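Local coordinates for protein DOA1 (Saccharomyces cerevisiae, PDB 3ODT), which probably binds ubiquitin through its WD40 beta-propeller domain, a module implicated in regulating the turnover of F-box proteins, at residues A[17-23]-A[34-40]; A[229-235]-A[269-275]; A[13-17]-A[41-45]; A[261-265]-A[289-293]. All blocks are in the same frame, centred on the assembly; numbering follows the deposited sequence. Where two conformers were deposited one is given.

How the interactions relate
Seven four-stranded blades form this propeller, and the four contacts gather around the place where the ring closes: strand 9-14, from the start of the chain, completes the blade built by 269-274, 280-284 and 289-293. Interactions 1 and 3, centres about 9 Å apart, share H17, whose ring interaction 1 holds by its polar edge and interaction 3 packs on a face. Interactions 2 and 4, about 11 Å apart, join the closing blade to the one before it. Interaction 1 meets interaction 2 where D23 OD1 lies 2.7 Å from S271 OG and D20 OD2 3.0 Å from W270 NE1. D20 also belongs to the calcium site with S285 and N287. L14 N, 2.8 Å from V289 O, ties interaction 3 to interaction 4.

Interaction 1 (A[17-23]-A[34-40]); sequences HDQDVRD and SVSRDGT
H17 and D38 are joined by a His-carboxylate hydrogen bond: ND1 of H17 lies 3.0 Å from OD2 of D38, on the syn side, tilted out of the carboxylate plane, with ring and carboxylate planes 44° apart. The anti side of that oxygen takes the backbone N of D18 at 2.9 Å, and R42 adds a salt bridge. With CG of D38 lodged between its own N and carbonyl carbon (chi1 70°), OD1 accepts the backbone N of T40, an Asx turn, and also OG1 of T40. At another point on the imidazole edge, NE2 of H17 is 2.7 Å from OG of S34, either being a possible donor, and this hydroxyl also bonds W44. CB of S36 lies over one ring face. Its OG, swung opposite the backbone N (chi1 166°), accepts from D38 N in an ST turn and sits 2.9 Å from O of D20. With D38 cut back to an alanine, ND1 of H17 and the backbone N of D18 would probably lose their acceptor and R42 its counter-charge. Beyond a beta bulge between V21 and D23, V35 N bonds D23 O at 3.0 Å. The H17, S34, D38 and W44 network is the structural tetrad characteristic of WD40 repeats.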
loop_
_atom_site.group_PDB
_atom_site.type_symbol
_atom_site.label_atom_id
_atom_site.label_comp_id
_atom_site.label_asym_id
_atom_site.label_seq_id
_atom_site.Cartn_x
_atom_site.Cartn_y
_atom_site.Cartn_z
ATOM N N HIS A 17 -11.912 -4.350 13.620
ATOM C CA HIS A 17 -10.582 -4.235 14.180
ATOM C C HIS A 17 -10.611 -3.469 15.503
ATOM O O HIS A 17 -11.377 -2.521 15.679
ATOM C CB HIS A 17 -9.640 -3.528 13.195
ATOM C CG HIS A 17 -9.171 -4.396 12.069
ATOM N ND1 HIS A 17 -8.377 -5.497 12.272
ATOM C CD2 HIS A 17 -9.404 -4.330 10.732
ATOM C CE1 HIS A 17 -8.098 -6.054 11.107
ATOM N NE2 HIS A 17 -8.723 -5.372 10.162
ATOM N N ASP A 18 -9.718 -3.844 16.411
ATOM C CA ASP A 18 -9.651 -3.204 17.718
ATOM C C ASP A 18 -8.482 -2.205 17.871
ATOM O O ASP A 18 -8.312 -1.614 18.935
ATOM C CB ASP A 18 -9.529 -4.272 18.794
ATOM C CG ASP A 18 -10.733 -5.168 18.834
ATOM O OD1 ASP A 18 -11.865 -4.636 18.690
ATOM O OD2 ASP A 18 -10.536 -6.385 19.044
ATOM N N GLN A 19 -7.646 -2.091 16.837
ATOM C CA GLN A 19 -6.591 -1.083 16.803
ATOM C C GLN A 19 -6.421 -0.600 15.363
ATOM O O GLN A 19 -7.133 -1.053 14.470
ATOM C CB GLN A 19 -5.273 -1.653 17.348
ATOM C CG GLN A 19 -5.320 -2.089 18.802
ATOM C CD GLN A 19 -5.451 -0.941 19.776
ATOM O OE1 GLN A 19 -5.133 0.207 19.454
ATOM N NE2 GLN A 19 -5.926 -1.245 20.996
ATOM N N ASP A 20 -5.480 0.312 15.136
ATOM C CA ASP A 20 -5.418 0.969 13.848
ATOM C C ASP A 20 -5.385 -0.042 12.718
ATOM O O ASP A 20 -4.681 -1.058 12.805
ATOM C CB ASP A 20 -4.162 1.847 13.714
ATOM C CG ASP A 20 -4.188 3.063 14.608
ATOM O OD1 ASP A 20 -4.920 3.082 15.596
ATOM O OD2 ASP A 20 -3.471 4.019 14.292
ATOM N N VAL A 21 -6.092 0.288 11.628
ATOM C CA VAL A 21 -5.963 -0.465 10.384
ATOM C C VAL A 21 -4.789 0.125 9.606
ATOM O O VAL A 21 -4.795 1.284 9.211
ATOM C CB VAL A 21 -7.238 -0.401 9.546
ATOM C CG1 VAL A 21 -7.053 -1.182 8.255
ATOM C CG2 VAL A 21 -8.419 -0.930 10.346
ATOM N N ARG A 22 -3.764 -0.673 9.394
ATOM C CA ARG A 22 -2.523 -0.173 8.842
ATOM C C ARG A 22 -2.361 -0.391 7.343
ATOM O O ARG A 22 -1.573 0.292 6.702
ATOM C CB ARG A 22 -1.361 -0.841 9.551
ATOM C CG ARG A 22 -1.225 -0.497 11.035
ATOM C CD ARG A 22 -0.844 0.961 11.255
ATOM N NE ARG A 22 0.310 1.318 10.434
ATOM C CZ ARG A 22 1.129 2.328 10.653
ATOM N NH1 ARG A 22 0.964 3.094 11.715
ATOM N NH2 ARG A 22 2.138 2.555 9.801
ATOM N N ASP A 23 -3.098 -1.340 6.805
ATOM C CA ASP A 23 -3.017 -1.660 5.393
ATOM C C ASP A 23 -4.269 -2.403 4.944
ATOM O O ASP A 23 -4.840 -3.211 5.692
ATOM C CB ASP A 23 -1.754 -2.462 5.088
ATOM C CG ASP A 23 -1.224 -2.214 3.657
ATOM O OD1 ASP A 23 -1.753 -1.329 2.937
ATOM O OD2 ASP A 23 -0.240 -2.877 3.266
ATOM N N SER A 34 -7.822 -6.546 5.274
ATOM C CA SER A 34 -7.186 -5.508 6.077
ATOM C C SER A 34 -6.350 -6.148 7.164
ATOM O O SER A 34 -6.623 -7.256 7.590
ATOM C CB SER A 34 -8.249 -4.605 6.713
ATOM O OG SER A 34 -9.159 -5.387 7.481
ATOM N N VAL A 35 -5.318 -5.420 7.596
ATOM C CA VAL A 35 -4.497 -5.858 8.716
ATOM C C VAL A 35 -4.340 -4.706 9.680
ATOM O O VAL A 35 -4.516 -3.532 9.316
ATOM C CB VAL A 35 -3.128 -6.400 8.258
ATOM C CG1 VAL A 35 -3.263 -7.584 7.274
ATOM C CG2 VAL A 35 -2.287 -5.294 7.658
ATOM N N SER A 36 -4.008 -5.025 10.919
ATOM C CA SER A 36 -4.140 -4.066 11.984
ATOM C C SER A 36 -3.090 -4.283 13.055
ATOM O O SER A 36 -2.550 -5.386 13.197
ATOM C CB SER A 36 -5.554 -4.218 12.584
ATOM O OG SER A 36 -5.709 -3.565 13.817
ATOM N N ARG A 37 -2.835 -3.256 13.851
ATOM C CA ARG A 37 -2.051 -3.417 15.066
ATOM C C ARG A 37 -2.704 -4.352 16.089
ATOM O O ARG A 37 -2.049 -4.756 17.052
ATOM C CB ARG A 37 -1.777 -2.061 15.663
ATOM C CG ARG A 37 -0.778 -1.252 14.854
ATOM C CD ARG A 37 -0.815 0.192 15.320
ATOM N NE ARG A 37 -0.450 0.366 16.722
ATOM C CZ ARG A 37 0.783 0.615 17.152
ATOM N NH1 ARG A 37 1.794 0.700 16.290
ATOM N NH2 ARG A 37 1.011 0.784 18.446
ATOM N N ASP A 38 -3.968 -4.726 15.880
ATOM C CA ASP A 38 -4.617 -5.726 16.739
ATOM C C ASP A 38 -4.130 -7.162 16.451
ATOM O O ASP A 38 -4.523 -8.105 17.124
ATOM C CB ASP A 38 -6.163 -5.630 16.709
ATOM C CG ASP A 38 -6.791 -6.071 15.384
ATOM O OD1 ASP A 38 -6.092 -6.626 14.516
ATOM O OD2 ASP A 38 -8.033 -5.876 15.227
ATOM N N GLY A 39 -3.263 -7.306 15.455
ATOM C CA GLY A 39 -2.633 -8.567 15.162
ATOM C C GLY A 39 -3.442 -9.472 14.247
ATOM O O GLY A 39 -3.039 -10.611 14.013
ATOM N N THR A 40 -4.555 -8.970 13.717
ATOM C CA THR A 40 -5.427 -9.773 12.886
ATOM C C THR A 40 -5.385 -9.371 11.418
ATOM O O THR A 40 -5.069 -8.216 11.075
ATOM C CB THR A 40 -6.905 -9.755 13.363
ATOM O OG1 THR A 40 -7.493 -8.466 13.122
ATOM C CG2 THR A 40 -7.021 -10.130 14.826
#

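Interaction 2 (A[229-235]-A[269-275])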
loop_
_atom_site.group_PDB
_atom_site.type_symbol
_atom_site.label_atom_id
_atom_site.label_comp_id
_atom_site.label_asym_id
_atom_site.label_seq_id
_atom_site.Cartn_x
_atom_site.Cartn_y
_atom_site.Cartn_z
ATOM N N TYR A 229 1.063 9.107 3.562
ATOM C CA TYR A 229 1.447 7.730 3.859
ATOM C C TYR A 229 1.275 6.745 2.715
ATOM O O TYR A 229 1.985 5.745 2.659
ATOM C CB TYR A 229 0.625 7.212 5.033
ATOM C CG TYR A 229 0.852 7.926 6.347
ATOM C CD1 TYR A 229 2.136 8.226 6.797
ATOM C CD2 TYR A 229 -0.207 8.311 7.135
ATOM C CE1 TYR A 229 2.347 8.869 7.996
ATOM C CE2 TYR A 229 -0.002 8.931 8.366
ATOM C CZ TYR A 229 1.274 9.223 8.767
ATOM O OH TYR A 229 1.480 9.835 9.957
ATOM N N CYS A 230 0.320 6.998 1.809
ATOM C CA CYS A 230 -0.010 5.977 0.825
ATOM C C CYS A 230 -0.530 6.669 -0.409
ATOM O O CYS A 230 -1.184 7.709 -0.287
ATOM C CB CYS A 230 -1.092 5.037 1.387
ATOM S SG CYS A 230 -1.422 3.594 0.328
ATOM N N ILE A 231 -0.182 6.133 -1.585
ATOM C CA ILE A 231 -0.726 6.539 -2.865
ATOM C C ILE A 231 -1.002 5.294 -3.699
ATOM O O ILE A 231 -0.298 4.291 -3.602
ATOM C CB ILE A 231 0.234 7.441 -3.660
ATOM C CG1 ILE A 231 1.645 6.864 -3.666
ATOM C CG2 ILE A 231 0.240 8.834 -3.084
ATOM C CD1 ILE A 231 2.657 7.637 -4.463
ATOM N N LYS A 232 -2.039 5.381 -4.522
ATOM C CA LYS A 232 -2.429 4.343 -5.465
ATOM C C LYS A 232 -2.960 4.998 -6.725
ATOM O O LYS A 232 -3.420 6.124 -6.696
ATOM C CB LYS A 232 -3.511 3.414 -4.906
ATOM C CG LYS A 232 -3.082 2.572 -3.715
ATOM C CD LYS A 232 -2.119 1.464 -4.109
ATOM C CE LYS A 232 -1.370 0.967 -2.883
ATOM N NZ LYS A 232 -2.246 0.227 -1.901
ATOM N N LEU A 233 -2.878 4.281 -7.827
ATOM C CA LEU A 233 -3.511 4.689 -9.076
ATOM C C LEU A 233 -4.852 3.992 -9.259
ATOM O O LEU A 233 -4.963 2.775 -9.155
ATOM C CB LEU A 233 -2.604 4.380 -10.283
ATOM C CG LEU A 233 -1.226 5.032 -10.218
ATOM C CD1 LEU A 233 -0.302 4.534 -11.328
ATOM C CD2 LEU A 233 -1.382 6.563 -10.255
ATOM N N LEU A 234 -5.879 4.790 -9.528
ATOM C CA LEU A 234 -7.190 4.300 -9.893
ATOM C C LEU A 234 -7.199 3.743 -11.306
ATOM O O LEU A 234 -6.318 4.023 -12.119
ATOM C CB LEU A 234 -8.186 5.458 -9.774
ATOM C CG LEU A 234 -8.479 5.850 -8.331
ATOM C CD1 LEU A 234 -9.084 7.239 -8.264
ATOM C CD2 LEU A 234 -9.398 4.823 -7.674
ATOM N N PRO A 235 -8.213 2.944 -11.610
ATOM C CA PRO A 235 -8.348 2.399 -12.964
ATOM C C PRO A 235 -8.267 3.444 -14.076
ATOM O O PRO A 235 -7.736 3.117 -15.151
ATOM C CB PRO A 235 -9.738 1.747 -12.948
ATOM C CG PRO A 235 -9.943 1.349 -11.506
ATOM C CD PRO A 235 -9.213 2.393 -10.674
ATOM N N ILE A 269 -4.832 8.578 8.460
ATOM C CA ILE A 269 -5.347 7.659 7.445
ATOM C C ILE A 269 -4.140 6.900 6.865
ATOM O O ILE A 269 -3.290 7.512 6.240
ATOM C CB ILE A 269 -6.081 8.388 6.305
ATOM C CG1 ILE A 269 -6.967 9.510 6.846
ATOM C CG2 ILE A 269 -6.890 7.345 5.477
ATOM C CD1 ILE A 269 -7.964 9.079 7.900
ATOM N N TRP A 270 -4.038 5.601 7.172
ATOM C CA TRP A 270 -2.827 4.846 6.899
ATOM C C TRP A 270 -2.694 4.278 5.495
ATOM O O TRP A 270 -1.583 4.109 4.997
ATOM C CB TRP A 270 -2.671 3.703 7.902
ATOM C CG TRP A 270 -2.516 4.168 9.282
ATOM C CD1 TRP A 270 -3.379 3.988 10.317
ATOM C CD2 TRP A 270 -1.410 4.915 9.794
ATOM N NE1 TRP A 270 -2.881 4.587 11.454
ATOM C CE2 TRP A 270 -1.674 5.164 11.155
ATOM C CE3 TRP A 270 -0.240 5.413 9.227
ATOM C CZ2 TRP A 270 -0.802 5.877 11.964
ATOM C CZ3 TRP A 270 0.645 6.115 10.040
ATOM C CH2 TRP A 270 0.340 6.366 11.385
ATOM N N SER A 271 -3.823 3.890 4.915
ATOM C CA SER A 271 -3.762 3.098 3.698
ATOM C C SER A 271 -5.010 3.260 2.842
ATOM O O SER A 271 -6.131 3.428 3.347
ATOM C CB SER A 271 -3.614 1.621 4.091
ATOM O OG SER A 271 -3.499 0.790 2.934
ATOM N N VAL A 272 -4.781 3.262 1.540
ATOM C CA VAL A 272 -5.836 3.149 0.538
ATOM C C VAL A 272 -5.481 2.089 -0.483
ATOM O O VAL A 272 -4.290 1.782 -0.721
ATOM C CB VAL A 272 -6.068 4.476 -0.219
ATOM C CG1 VAL A 272 -6.722 5.505 0.705
ATOM C CG2 VAL A 272 -4.735 5.043 -0.744
ATOM N N ASP A 273 -6.520 1.505 -1.064
ATOM C CA ASP A 273 -6.364 0.658 -2.238
ATOM C C ASP A 273 -7.607 0.839 -3.087
ATOM O O ASP A 273 -8.607 1.363 -2.620
ATOM C CB ASP A 273 -6.155 -0.805 -1.854
ATOM C CG ASP A 273 -5.472 -1.623 -2.966
ATOM O OD1 ASP A 273 -4.597 -1.071 -3.625
ATOM O OD2 ASP A 273 -5.783 -2.794 -3.160
ATOM N N CYS A 274 -7.485 0.417 -4.344
ATOM C CA CYS A 274 -8.510 0.601 -5.373
ATOM C C CYS A 274 -9.038 -0.741 -5.918
ATOM O O CYS A 274 -8.272 -1.577 -6.411
ATOM C CB CYS A 274 -7.940 1.437 -6.540
ATOM S SG CYS A 274 -7.313 3.109 -6.054
HETATM N N MSE A 275 -10.347 -0.946 -5.807
HETATM C CA MSE A 275 -11.017 -2.023 -6.507
HETATM C C MSE A 275 -10.946 -1.814 -8.005
HETATM O O MSE A 275 -10.758 -0.685 -8.488
HETATM C CB MSE A 275 -12.489 -2.095 -6.112
HETATM C CG MSE A 275 -12.831 -3.210 -5.179
HETATM SE SE MSE A 275 -14.587 -2.893 -4.457
HETATM C CE MSE A 275 -13.925 -1.947 -2.915
#
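Y229 to L233 and I269 to C274 run almost parallel, their short strand axes 13° apart and 5.8 Å distant at closest approach, with the CA atoms of C230 and S271 separated by 5.5 Å. The two strands belong to different sheets, so the contact is made largely by side chains. Each begins with a classic beta bulge, Y229 and C230 both facing C242, W270 and S271 both facing G283. At this end the aromatic rings form an offset stack, centroids 4.5 Å apart and planes inclined by 28°; CZ3 of W270 sits over one face of Y229, toward its rim. The edge of the same tyrosine ring meets O of I269, while its hydroxyl bonds E244. W270 has further partners in D20, through NE1, and R22, by a cation-pi contact. Such packing is how a WD40 propeller joins its blades: 228-233 and 269-274 are the first strands of two successive blades, side by side near the central channel. Farther along, SG of C230, opposite its backbone N (chi1 -172°), receives N of V272 at 3.6 Å in a nearly straight bond. K232 bends at chi2 and chi4, which brings its ammonium back over the neighbouring strand. There NZ donates to O of V272 at 2.8 Å, in the carbonyl plane, and makes a salt bridge to OD1 of D273 at 3.2 Å, approaching from above the carboxylate plane. The other oxygen of D273, OD2, accepts from the backbone N of A26.

Interaction 3 (A[13-17]-A[41-45]); sequences TLKGH and VRLWS
L14 and W44 bring their CA atoms within 7.8 Å, and H17 and R42 theirs within 8.1 Å, where the end of strand 9-14 and the loop after it pass strand 40-46 of the adjacent blade. The leucine lies on the indole: CB of L14 is 3.6 Å from the centroid of the six-membered ring of W44, only 13° off its normal, and CD2 of L14 lies over CG of W44. At the indole edge, CH2 of W44 comes 3.4 Å from O of K15, beside the backbone N of G16. Glycine suits this bend, since a CB on G16 would press against both W44 and NH1 of R42. G16 and H17 form the Gly-His pair of a WD40 repeat and W44 is the tryptophan of its Trp-Asp signature, although S45 follows here. A leucine in place of W44 would probably open a gap beside L14 and leave the hydroxyl of S34 without its indole donor. R42 runs out extended (chi2 176°) across the imidazole, placing CD 3.5 Å from the centroid of the H17 ring and 16° off the normal, a CH-pi contact. Its guanidinium turns steeply against that ring and lies with one face toward O of G16, NH2 being 3.3 Å from that oxygen at an angle too poor for a hydrogen bond. The polar end is held instead by T40 at NE and by D38 at NH2.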
loop_
_atom_site.group_PDB
_atom_site.type_symbol
_atom_site.label_atom_id
_atom_site.label_comp_id
_atom_site.label_asym_id
_atom_site.label_seq_id
_atom_site.Cartn_x
_atom_site.Cartn_y
_atom_site.Cartn_z
ATOM N N THR A 13 -19.024 1.044 5.942
ATOM C CA THR A 13 -18.147 1.112 7.081
ATOM C C THR A 13 -17.997 -0.294 7.654
ATOM O O THR A 13 -18.979 -0.953 8.010
ATOM C CB THR A 13 -18.709 2.053 8.134
ATOM O OG1 THR A 13 -18.930 3.327 7.533
ATOM C CG2 THR A 13 -17.728 2.196 9.268
ATOM N N LEU A 14 -16.758 -0.750 7.696
ATOM C CA LEU A 14 -16.411 -2.102 8.052
ATOM C C LEU A 14 -15.730 -2.072 9.425
ATOM O O LEU A 14 -14.548 -1.732 9.559
ATOM C CB LEU A 14 -15.484 -2.687 7.001
ATOM C CG LEU A 14 -16.151 -3.226 5.708
ATOM C CD1 LEU A 14 -17.181 -2.257 5.109
ATOM C CD2 LEU A 14 -15.090 -3.548 4.665
ATOM N N LYS A 15 -16.502 -2.475 10.427
ATOM C CA LYS A 15 -16.138 -2.412 11.824
ATOM C C LYS A 15 -15.736 -3.804 12.327
ATOM O O LYS A 15 -16.406 -4.771 12.045
ATOM C CB LYS A 15 -17.341 -1.880 12.619
ATOM C CG LYS A 15 -17.104 -1.707 14.101
ATOM C CD LYS A 15 -18.298 -1.111 14.818
ATOM C CE LYS A 15 -17.940 -0.845 16.322
ATOM N NZ LYS A 15 -19.021 -0.269 17.185
ATOM N N GLY A 16 -14.632 -3.883 13.056
ATOM C CA GLY A 16 -14.221 -5.131 13.663
ATOM C C GLY A 16 -12.830 -5.056 14.273
ATOM O O GLY A 16 -12.576 -5.649 15.322
ATOM N N HIS A 17 -11.912 -4.350 13.620
ATOM C CA HIS A 17 -10.582 -4.235 14.180
ATOM C C HIS A 17 -10.611 -3.469 15.503
ATOM O O HIS A 17 -11.377 -2.521 15.679
ATOM C CB HIS A 17 -9.640 -3.528 13.195
ATOM C CG HIS A 17 -9.171 -4.396 12.069
ATOM N ND1 HIS A 17 -8.377 -5.497 12.272
ATOM C CD2 HIS A 17 -9.404 -4.330 10.732
ATOM C CE1 HIS A 17 -8.098 -6.054 11.107
ATOM N NE2 HIS A 17 -8.723 -5.372 10.162
ATOM N N VAL A 41 -5.697 -10.355 10.580
ATOM C CA VAL A 41 -5.993 -10.180 9.155
ATOM C C VAL A 41 -7.476 -10.468 9.036
ATOM O O VAL A 41 -7.930 -11.522 9.471
ATOM C CB VAL A 41 -5.273 -11.217 8.294
ATOM C CG1 VAL A 41 -5.576 -10.986 6.812
ATOM C CG2 VAL A 41 -3.774 -11.188 8.557
ATOM N N ARG A 42 -8.226 -9.542 8.462
ATOM C CA ARG A 42 -9.650 -9.718 8.224
ATOM C C ARG A 42 -9.984 -9.684 6.765
ATOM O O ARG A 42 -9.457 -8.871 6.003
ATOM C CB ARG A 42 -10.436 -8.662 8.983
ATOM C CG ARG A 42 -10.327 -8.883 10.451
ATOM C CD ARG A 42 -10.995 -7.812 11.236
ATOM N NE ARG A 42 -10.426 -7.819 12.580
ATOM C CZ ARG A 42 -11.064 -8.144 13.686
ATOM N NH1 ARG A 42 -12.323 -8.522 13.667
ATOM N NH2 ARG A 42 -10.400 -8.087 14.814
ATOM N N LEU A 43 -10.852 -10.608 6.387
ATOM C CA LEU A 43 -11.417 -10.711 5.052
ATOM C C LEU A 43 -12.865 -10.283 5.150
ATOM O O LEU A 43 -13.649 -10.832 5.957
ATOM C CB LEU A 43 -11.325 -12.144 4.554
ATOM C CG LEU A 43 -11.947 -12.375 3.188
ATOM C CD1 LEU A 43 -11.201 -11.604 2.103
ATOM C CD2 LEU A 43 -11.931 -13.861 2.886
ATOM N N TRP A 44 -13.213 -9.297 4.334
ATOM C CA TRP A 44 -14.550 -8.735 4.308
ATOM C C TRP A 44 -15.167 -9.117 2.967
ATOM O O TRP A 44 -14.554 -8.893 1.908
ATOM C CB TRP A 44 -14.482 -7.203 4.451
ATOM C CG TRP A 44 -13.629 -6.702 5.597
ATOM C CD1 TRP A 44 -12.283 -6.473 5.581
ATOM C CD2 TRP A 44 -14.083 -6.288 6.897
ATOM N NE1 TRP A 44 -11.864 -6.001 6.793
ATOM C CE2 TRP A 44 -12.955 -5.859 7.612
ATOM C CE3 TRP A 44 -15.322 -6.274 7.529
ATOM C CZ2 TRP A 44 -13.029 -5.429 8.918
ATOM C CZ3 TRP A 44 -15.399 -5.827 8.835
ATOM C CH2 TRP A 44 -14.256 -5.422 9.522
ATOM N N SER A 45 -16.354 -9.716 3.024
ATOM C CA SER A 45 -17.086 -10.167 1.850
ATOM C C SER A 45 -18.405 -9.494 1.744
ATOM O O SER A 45 -19.128 -9.366 2.742
ATOM C CB SER A 45 -17.333 -11.673 1.936
ATOM O OG SER A 45 -16.101 -12.310 2.126
#

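Interaction 4 (A[261-265]-A[289-293])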
loop_
_atom_site.group_PDB
_atom_site.type_symbol
_atom_site.label_atom_id
_atom_site.label_comp_id
_atom_site.label_asym_id
_atom_site.label_seq_id
_atom_site.Cartn_x
_atom_site.Cartn_y
_atom_site.Cartn_z
ATOM N N VAL A 261 -11.444 16.108 -1.752
ATOM C CA VAL A 261 -10.855 15.877 -0.435
ATOM C C VAL A 261 -11.927 15.291 0.447
ATOM O O VAL A 261 -12.982 15.894 0.654
ATOM C CB VAL A 261 -10.345 17.164 0.194
ATOM C CG1 VAL A 261 -9.796 16.913 1.614
ATOM C CG2 VAL A 261 -9.309 17.810 -0.692
ATOM N N ILE A 262 -11.641 14.109 0.962
ATOM C CA ILE A 262 -12.507 13.420 1.911
ATOM C C ILE A 262 -11.845 13.473 3.287
ATOM O O ILE A 262 -10.707 13.021 3.480
ATOM C CB ILE A 262 -12.698 11.937 1.529
ATOM C CG1 ILE A 262 -13.388 11.798 0.172
ATOM C CG2 ILE A 262 -13.532 11.201 2.561
ATOM C CD1 ILE A 262 -13.299 10.428 -0.426
ATOM N N THR A 263 -12.524 14.093 4.230
ATOM C CA THR A 263 -12.003 14.267 5.562
ATOM C C THR A 263 -12.718 13.302 6.482
ATOM O O THR A 263 -13.934 13.237 6.497
ATOM C CB THR A 263 -12.189 15.689 6.049
ATOM O OG1 THR A 263 -11.516 16.583 5.157
ATOM C CG2 THR A 263 -11.609 15.844 7.450
ATOM N N LEU A 264 -11.937 12.520 7.211
ATOM C CA LEU A 264 -12.464 11.500 8.111
ATOM C C LEU A 264 -12.139 11.786 9.571
ATOM O O LEU A 264 -11.130 12.426 9.854
ATOM C CB LEU A 264 -11.850 10.157 7.736
ATOM C CG LEU A 264 -12.205 9.664 6.320
ATOM C CD1 LEU A 264 -11.470 8.398 6.012
ATOM C CD2 LEU A 264 -13.684 9.411 6.170
ATOM N N PRO A 265 -12.988 11.283 10.497
ATOM C CA PRO A 265 -12.802 11.535 11.934
ATOM C C PRO A 265 -11.804 10.538 12.539
ATOM O O PRO A 265 -12.125 9.791 13.476
ATOM C CB PRO A 265 -14.217 11.349 12.515
ATOM C CG PRO A 265 -14.837 10.294 11.610
ATOM C CD PRO A 265 -14.257 10.571 10.223
ATOM N N VAL A 289 -12.245 0.149 8.539
ATOM C CA VAL A 289 -12.092 0.116 7.094
ATOM C C VAL A 289 -13.334 0.806 6.509
ATOM O O VAL A 289 -14.455 0.607 6.992
ATOM C CB VAL A 289 -11.988 -1.344 6.603
ATOM C CG1 VAL A 289 -11.943 -1.371 5.102
ATOM C CG2 VAL A 289 -10.763 -2.057 7.199
ATOM N N ARG A 290 -13.136 1.617 5.478
ATOM C CA ARG A 290 -14.265 2.221 4.758
ATOM C C ARG A 290 -14.131 1.955 3.267
ATOM O O ARG A 290 -13.033 1.763 2.760
ATOM C CB ARG A 290 -14.319 3.731 5.003
ATOM C CG ARG A 290 -14.658 4.156 6.428
ATOM C CD ARG A 290 -14.551 5.661 6.486
ATOM N NE ARG A 290 -14.975 6.230 7.760
ATOM C CZ ARG A 290 -14.214 6.326 8.851
ATOM N NH1 ARG A 290 -12.985 5.814 8.876
ATOM N NH2 ARG A 290 -14.692 6.927 9.933
ATOM N N ILE A 291 -15.268 1.874 2.582
ATOM C CA ILE A 291 -15.291 1.767 1.135
ATOM C C ILE A 291 -16.056 2.966 0.623
ATOM O O ILE A 291 -17.116 3.294 1.167
ATOM C CB ILE A 291 -15.951 0.473 0.689
ATOM C CG1 ILE A 291 -15.152 -0.714 1.238
ATOM C CG2 ILE A 291 -16.033 0.411 -0.804
ATOM C CD1 ILE A 291 -15.779 -1.986 0.954
ATOM N N PHE A 292 -15.470 3.661 -0.336
ATOM C CA PHE A 292 -16.111 4.787 -1.018
ATOM C C PHE A 292 -16.364 4.435 -2.480
ATOM O O PHE A 292 -15.587 3.705 -3.069
ATOM C CB PHE A 292 -15.198 6.024 -0.941
ATOM C CG PHE A 292 -15.137 6.624 0.423
ATOM C CD1 PHE A 292 -14.276 6.109 1.374
ATOM C CD2 PHE A 292 -15.948 7.686 0.759
ATOM C CE1 PHE A 292 -14.237 6.642 2.649
ATOM C CE2 PHE A 292 -15.919 8.214 2.041
ATOM C CZ PHE A 292 -15.073 7.691 2.979
ATOM N N SER A 293 -17.434 4.988 -3.057
ATOM C CA SER A 293 -17.799 4.720 -4.426
ATOM C C SER A 293 -18.327 5.959 -5.119
ATOM O O SER A 293 -18.938 6.824 -4.492
ATOM C CB SER A 293 -18.859 3.623 -4.467
ATOM O OG SER A 293 -19.128 3.224 -5.800
#
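R290 lays its stem and guanidinium against L264 and the end of its head against P265. The segment starts at V289, which points to the other side of the strand, toward L14, V21 and S34. R290, next in line, is extended from CG to NE (chi2 176°), and it slides past L264 in the opposite direction. CD2 of L264 approaches one face of the guanidinium, 3.8 Å from NE of R290 and offset toward the rim, while CD1 of L264 lies 4.1 Å from CD of R290. The ring of P265 crosses the head at a slant, its CD 3.7 Å from NH2 of R290. That nitrogen also makes a salt bridge with D286. I291 turns away from this contact, as V289 does, and packs toward M275 and S11. F292 returns to the interface, where I262 and F292 slide past each other in opposite directions. CD1 of I262 stands over the phenyl face, 4.3 Å from the centroid of the F292 ring and 22° off its normal, in a CH-pi contact. CG2 of I262 touches CZ of F292 at 3.9 Å, and that same CZ takes CD2 of L264 at the ring edge. V282 and L10 also pack against F292. Strand 258-263 is the outer strand of one WD40 blade and strand 289-293 the strand next to the outermost, 9-14, in the following blade, so the contact fills the wedge between two blades. The chemistry implies cohesion by apolar packing: L264 is shared between phenyl and guanidinium, and the arginine gives this contact its carbon chain and a flat face, while its charge is met by D286 elsewhere.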